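Local coordinates for protein D-3-phosphoglycerate dehydrogenase (Sulfolobus tokodaii, PDB 2EKL) that probably oxidises 3-phosphoglycerate with NAD as cofactor, as a member of the D-isomer specific 2-hydroxyacid dehydrogenase family, at residues 243-246 with 247-250. Sequence-based numbering, arbitrary orientation.
Sequences LDYI and KKGK
Asp244 OD2 is gripped by a water that donates to it at 2.8 Å and, more loosely, by Lys248 NZ, 3.8 Å from OD2 in a long salt bridge; it is also hydrogen-bonded to Tyr216 OH. Residues 243-250 end helix 239-247 of the Rossmann-type NAD-binding domain in a Schellman motif, before strand 251-256. The Lys248 ammonium stands over one face of Tyr245 in a cation-pi contact, 4.0 Å from NZ to the ring centroid and 25° off the normal, displaced toward the rim. Seen from NZ, Asp244 OD2 lies off to one side, roughly square to the direction of the ring. Beyond CG the Lys248 chain is fully extended and runs back beside the preceding turn, past Asp244 OD1 to the ring. Lys250 runs alongside the same tyrosine, its CD 3.8 Å from Tyr245 CD1, before its NZ hydrogen-bonds to Phe219 O. Replacing Tyr245, whose OH is hydrogen-bonded to Glu220, with an alanine would probably leave the Lys248 ammonium without its aromatic partner, Glu220 without the phenol and Lys250 CD without the ring beside it. In the backbone, Lys247 N continues the helical pattern to Leu243 O at 2.9 Å, nearly straight at 164°. Gly249 then reverses the chain with a positive phi of 93°, where a side chain would be jammed against the preceding carbonyl. Its N reaches Ile246 O at 3.0 Å from above the carbonyl plane, and a weak bond of 3.1 Å from Lys250 N to Tyr245 O completes the turn.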
loop_
_atom_site.group_PDB
_atom_site.type_symbol
_atom_site.label_atom_id
_atom_site.label_comp_id
_atom_site.label_asym_id
_atom_site.label_seq_id
_atom_site.Cartn_x
_atom_site.Cartn_y
_atom_site.Cartn_z
ATOM N N LEU A 243 -19.131 10.648 8.693
ATOM C CA LEU A 243 -18.598 11.292 9.886
ATOM C C LEU A 243 -19.327 10.775 11.123
ATOM O O LEU A 243 -18.718 10.524 12.162
ATOM C CB LEU A 243 -18.755 12.814 9.775
ATOM C CG LEU A 243 -18.296 13.650 10.976
ATOM C CD1 LEU A 243 -16.822 13.407 11.258
ATOM C CD2 LEU A 243 -18.543 15.119 10.684
ATOM N N ASP A 244 -20.638 10.610 10.995
ATOM C CA ASP A 244 -21.475 10.117 12.081
ATOM C C ASP A 244 -20.978 8.749 12.541
ATOM O O ASP A 244 -20.745 8.520 13.733
ATOM C CB ASP A 244 -22.927 10.019 11.594
ATOM C CG ASP A 244 -23.907 9.700 12.709
ATOM O OD1 ASP A 244 -23.469 9.511 13.864
ATOM O OD2 ASP A 244 -25.123 9.640 12.424
ATOM N N TYR A 245 -20.805 7.837 11.588
ATOM C CA TYR A 245 -20.355 6.492 11.905
ATOM C C TYR A 245 -18.892 6.381 12.321
ATOM O O TYR A 245 -18.505 5.413 12.975
ATOM C CB TYR A 245 -20.675 5.560 10.735
ATOM C CG TYR A 245 -22.129 5.149 10.730
ATOM C CD1 TYR A 245 -22.566 4.053 11.480
ATOM C CD2 TYR A 245 -23.080 5.888 10.031
ATOM C CE1 TYR A 245 -23.918 3.709 11.534
ATOM C CE2 TYR A 245 -24.438 5.553 10.080
ATOM C CZ TYR A 245 -24.845 4.463 10.833
ATOM O OH TYR A 245 -26.176 4.124 10.880
ATOM N N ILE A 246 -18.075 7.359 11.946
ATOM C CA ILE A 246 -16.677 7.347 12.361
ATOM C C ILE A 246 -16.646 7.784 13.829
ATOM O O ILE A 246 -15.955 7.186 14.659
ATOM C CB ILE A 246 -15.820 8.312 11.509
ATOM C CG1 ILE A 246 -15.567 7.694 10.129
ATOM C CG2 ILE A 246 -14.493 8.603 12.206
ATOM C CD1 ILE A 246 -14.724 8.555 9.208
ATOM N N LYS A 247 -17.421 8.815 14.151
ATOM C CA LYS A 247 -17.479 9.309 15.521
ATOM C C LYS A 247 -18.095 8.288 16.473
ATOM O O LYS A 247 -17.742 8.248 17.651
ATOM C CB LYS A 247 -18.244 10.635 15.566
ATOM C CG LYS A 247 -17.492 11.757 14.860
ATOM C CD LYS A 247 -18.300 13.040 14.768
ATOM C CE LYS A 247 -18.515 13.671 16.131
ATOM N NZ LYS A 247 -19.130 15.023 16.001
ATOM N N LYS A 248 -19.006 7.461 15.961
ATOM C CA LYS A 248 -19.641 6.422 16.772
ATOM C C LYS A 248 -18.620 5.327 17.076
ATOM O O LYS A 248 -18.800 4.535 18.002
ATOM C CB LYS A 248 -20.825 5.794 16.029
ATOM C CG LYS A 248 -22.024 6.701 15.841
ATOM C CD LYS A 248 -23.109 5.988 15.050
ATOM C CE LYS A 248 -24.344 6.856 14.895
ATOM N NZ LYS A 248 -25.376 6.207 14.043
ATOM N N GLY A 249 -17.557 5.286 16.279
ATOM C CA GLY A 249 -16.521 4.288 16.470
ATOM C C GLY A 249 -16.727 3.037 15.631
ATOM O O GLY A 249 -15.967 2.073 15.750
ATOM N N LYS A 250 -17.741 3.042 14.772
ATOM C CA LYS A 250 -18.010 1.873 13.943
ATOM C C LYS A 250 -17.019 1.705 12.801
ATOM O O LYS A 250 -16.549 0.597 12.539
ATOM C CB LYS A 250 -19.425 1.921 13.363
ATOM C CG LYS A 250 -19.786 0.642 12.613
ATOM C CD LYS A 250 -21.246 0.597 12.204
ATOM C CE LYS A 250 -21.578 -0.753 11.586
ATOM N NZ LYS A 250 -23.005 -0.853 11.177
HETATM O O HOH W 1 -27.122 7.813 13.175
#